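Local coordinates for protein superoxide dismutase (Porphyromonas gingivalis, PDB 1UES) that catalyses the dismutation of superoxide radicals into oxygen and hydrogen peroxide with either manganese or iron, working as a homodimer with one metal ion per subunit, at residues I6-A11 / F26-H31. The protein carries 1 engineered substitution. Residues are numbered along the deposited sequence; the frame is centred on the assembly and turned at random.
Sequences ISLPYA and FHHGKH. With MN (manganese (II) ion), chain E.
L8 lays its branched end over one face of the H28 imidazole: CG stands 3.9 Å from the ring centroid and almost straight above it, close to the ring normal, which meets the criteria for a CH-pi contact. The two methyls of L8 reach different parts of the same ring. CD2 comes to 3.7 Å from H28 CD2, and CD1 lies 4.0 Å from H28 CG. At the rim the ring is held by a hydrogen bond, H28 NE2 donating to the backbone carbonyl I6 O over 2.7 Å. The N-H...O angle is 154°. I6 O departs by only 9° from the imidazole plane, whereas the donor sits somewhat out of the carbonyl plane of I6. A leucine over the face and a carbonyl at the edge together probably fix the rotation of the ring. CG of H28 lies anti to the backbone N (chi1 171°), which carries the imidazole out from the helix to the 6-11 loop. Beyond the ring, I6 rests on N75 and L8 on F78, both of helix 62-79, so the loop bridges the two long helices. One residue before H28, H27 binds manganese through NE2 at 2.2 Å; H74, D157 and H161 complete the protein ligands, and a water also coordinates the ion. The contact thus ties the N-terminal loop to the metal-bearing helix 21-42, beside H27, in the alpha-hairpin domain of the iron/manganese superoxide dismutase fold.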
ATOM      1  N   ILE A   6       6.403 -14.337 -15.429  1.00 27.76           N
ATOM      2  CA  ILE A   6       6.091 -14.181 -16.836  1.00 27.63           C
ATOM      3  C   ILE A   6       7.112 -13.352 -17.629  1.00 27.91           C
ATOM      4  O   ILE A   6       7.758 -12.446 -17.122  1.00 28.00           O
ATOM      5  CB  ILE A   6       4.692 -13.582 -17.046  1.00 27.54           C
ATOM      6  CG1 ILE A   6       4.595 -12.217 -16.354  1.00 27.38           C
ATOM      7  CG2 ILE A   6       3.634 -14.534 -16.502  1.00 27.20           C
ATOM      8  CD1 ILE A   6       3.505 -11.392 -16.900  1.00 27.65           C
ATOM      9  N   SER A   7       7.275 -13.715 -18.887  1.00 28.08           N
ATOM     10  CA  SER A   7       8.187 -12.986 -19.750  1.00 28.48           C
ATOM     11  C   SER A   7       7.286 -11.903 -20.327  1.00 28.21           C
ATOM     12  O   SER A   7       6.142 -12.178 -20.642  1.00 28.50           O
ATOM     13  CB  SER A   7       8.699 -13.912 -20.849  1.00 29.12           C
ATOM     14  OG  SER A   7       7.601 -14.335 -21.632  1.00 31.07           O
ATOM     15  N   LEU A   8       7.780 -10.672 -20.433  1.00 28.03           N
ATOM     16  CA  LEU A   8       6.968  -9.576 -20.960  1.00 27.87           C
ATOM     17  C   LEU A   8       6.871  -9.650 -22.474  1.00 28.02           C
ATOM     18  O   LEU A   8       7.833 -10.025 -23.134  1.00 27.85           O
ATOM     19  CB  LEU A   8       7.559  -8.235 -20.549  1.00 27.63           C
ATOM     20  CG  LEU A   8       7.551  -7.999 -19.049  1.00 27.64           C
ATOM     21  CD1 LEU A   8       8.351  -6.754 -18.785  1.00 27.68           C
ATOM     22  CD2 LEU A   8       6.110  -7.852 -18.526  1.00 27.66           C
ATOM     23  N   PRO A   9       5.701  -9.294 -23.040  1.00 27.99           N
ATOM     24  CA  PRO A   9       5.451  -9.318 -24.484  1.00 28.14           C
ATOM     25  C   PRO A   9       5.980  -8.098 -25.229  1.00 28.09           C
ATOM     26  O   PRO A   9       5.702  -7.932 -26.422  1.00 28.85           O
ATOM     27  CB  PRO A   9       3.928  -9.438 -24.586  1.00 28.31           C
ATOM     28  CG  PRO A   9       3.386  -8.976 -23.288  1.00 28.29           C
ATOM     29  CD  PRO A   9       4.510  -8.855 -22.290  1.00 28.31           C
ATOM     30  N   TYR A  10       6.747  -7.276 -24.522  1.00 27.61           N
ATOM     31  CA  TYR A  10       7.338  -6.055 -25.074  1.00 27.18           C
ATOM     32  C   TYR A  10       8.655  -5.749 -24.357  1.00 26.94           C
ATOM     33  O   TYR A  10       8.959  -6.333 -23.317  1.00 27.06           O
ATOM     34  CB  TYR A  10       6.363  -4.886 -24.890  1.00 26.97           C
ATOM     35  CG  TYR A  10       5.696  -4.870 -23.542  1.00 26.39           C
ATOM     36  CD1 TYR A  10       6.375  -4.400 -22.407  1.00 25.98           C
ATOM     37  CD2 TYR A  10       4.398  -5.339 -23.387  1.00 26.29           C
ATOM     38  CE1 TYR A  10       5.787  -4.409 -21.160  1.00 26.15           C
ATOM     39  CE2 TYR A  10       3.787  -5.356 -22.144  1.00 25.96           C
ATOM     40  CZ  TYR A  10       4.491  -4.895 -21.026  1.00 25.91           C
ATOM     41  OH  TYR A  10       3.938  -5.014 -19.782  1.00 25.54           O
ATOM     42  N   ALA A  11       9.442  -4.832 -24.926  1.00 26.69           N
ATOM     43  CA  ALA A  11      10.725  -4.430 -24.368  1.00 26.55           C
ATOM     44  C   ALA A  11      10.462  -3.730 -23.038  1.00 26.35           C
ATOM     45  O   ALA A  11       9.397  -3.114 -22.876  1.00 26.43           O
ATOM     46  CB  ALA A  11      11.412  -3.478 -25.336  1.00 26.42           C
ATOM     47  N   PHE A  26      11.710  -2.874 -11.370  1.00 23.31           N
ATOM     48  CA  PHE A  26      11.369  -3.229 -10.006  1.00 22.92           C
ATOM     49  C   PHE A  26       9.999  -3.914  -9.887  1.00 22.38           C
ATOM     50  O   PHE A  26       9.838  -4.904  -9.166  1.00 22.09           O
ATOM     51  CB  PHE A  26      11.393  -1.968  -9.114  1.00 23.60           C
ATOM     52  CG  PHE A  26      12.771  -1.468  -8.869  1.00 24.14           C
ATOM     53  CD1 PHE A  26      13.570  -2.109  -7.925  1.00 24.72           C
ATOM     54  CD2 PHE A  26      13.301  -0.433  -9.622  1.00 24.81           C
ATOM     55  CE1 PHE A  26      14.902  -1.736  -7.728  1.00 25.25           C
ATOM     56  CE2 PHE A  26      14.634  -0.039  -9.447  1.00 25.03           C
ATOM     57  CZ  PHE A  26      15.444  -0.696  -8.495  1.00 25.42           C
ATOM     58  N   HIS A  27       9.016  -3.379 -10.600  1.00 21.90           N
ATOM     59  CA  HIS A  27       7.651  -3.905 -10.503  1.00 21.76           C
ATOM     60  C   HIS A  27       7.576  -5.345 -10.996  1.00 22.01           C
ATOM     61  O   HIS A  27       7.083  -6.235 -10.284  1.00 21.31           O
ATOM     62  CB  HIS A  27       6.694  -2.986 -11.300  1.00 21.00           C
ATOM     63  CG  HIS A  27       5.264  -3.138 -10.900  1.00 19.96           C
ATOM     64  ND1 HIS A  27       4.252  -2.360 -11.418  1.00 19.55           N
ATOM     65  CD2 HIS A  27       4.691  -3.950  -9.988  1.00 19.91           C
ATOM     66  CE1 HIS A  27       3.111  -2.685 -10.839  1.00 19.37           C
ATOM     67  NE2 HIS A  27       3.358  -3.638  -9.961  1.00 19.65           N
ATOM     68  N   HIS A  28       8.028  -5.556 -12.223  1.00 22.51           N
ATOM     69  CA  HIS A  28       8.031  -6.890 -12.793  1.00 22.81           C
ATOM     70  C   HIS A  28       9.229  -7.704 -12.305  1.00 22.94           C
ATOM     71  O   HIS A  28       9.069  -8.819 -11.814  1.00 22.62           O
ATOM     72  CB  HIS A  28       8.029  -6.817 -14.329  1.00 23.61           C
ATOM     73  CG  HIS A  28       8.248  -8.136 -14.991  1.00 24.76           C
ATOM     74  ND1 HIS A  28       9.505  -8.598 -15.316  1.00 25.44           N
ATOM     75  CD2 HIS A  28       7.385  -9.133 -15.310  1.00 25.33           C
ATOM     76  CE1 HIS A  28       9.409  -9.827 -15.799  1.00 25.78           C
ATOM     77  NE2 HIS A  28       8.133 -10.173 -15.802  1.00 25.59           N
ATOM     78  N   GLY A  29      10.433  -7.148 -12.425  1.00 22.62           N
ATOM     79  CA  GLY A  29      11.610  -7.897 -12.021  1.00 22.93           C
ATOM     80  C   GLY A  29      11.806  -8.231 -10.549  1.00 23.00           C
ATOM     81  O   GLY A  29      12.461  -9.228 -10.231  1.00 23.08           O
ATOM     82  N   LYS A  30      11.284  -7.410  -9.645  1.00 22.77           N
ATOM     83  CA  LYS A  30      11.474  -7.659  -8.223  1.00 23.06           C
ATOM     84  C   LYS A  30      10.183  -7.995  -7.482  1.00 22.51           C
ATOM     85  O   LYS A  30      10.110  -9.029  -6.821  1.00 22.63           O
ATOM     86  CB  LYS A  30      12.154  -6.455  -7.572  1.00 23.82           C
ATOM     87  CG  LYS A  30      13.550  -6.204  -8.149  1.00 25.04           C
ATOM     88  CD  LYS A  30      14.457  -7.392  -7.831  1.00 26.46           C
ATOM     89  CE  LYS A  30      15.943  -7.088  -8.124  1.00 27.52           C
ATOM     90  NZ  LYS A  30      16.368  -7.778  -9.369  1.00 28.63           N
ATOM     91  N   HIS A  31       9.172  -7.127  -7.566  1.00 21.80           N
ATOM     92  CA  HIS A  31       7.912  -7.422  -6.875  1.00 21.33           C
ATOM     93  C   HIS A  31       7.244  -8.687  -7.352  1.00 21.18           C
ATOM     94  O   HIS A  31       6.869  -9.549  -6.534  1.00 20.94           O
ATOM     95  CB  HIS A  31       6.917  -6.283  -7.048  1.00 20.99           C
ATOM     96  CG  HIS A  31       7.275  -5.060  -6.278  1.00 21.27           C
ATOM     97  ND1 HIS A  31       6.827  -4.819  -5.002  1.00 21.67           N
ATOM     98  CD2 HIS A  31       8.029  -3.988  -6.624  1.00 21.21           C
ATOM     99  CE1 HIS A  31       7.282  -3.650  -4.594  1.00 21.83           C
ATOM    100  NE2 HIS A  31       8.018  -3.127  -5.553  1.00 20.87           N
TER
HETATM  101 MN    MN E 192       1.954  -4.196  -8.378  1.00 18.41          MN
HETATM  102  O   HOH W   1       0.331  -4.639  -6.900  1.00 20.18           O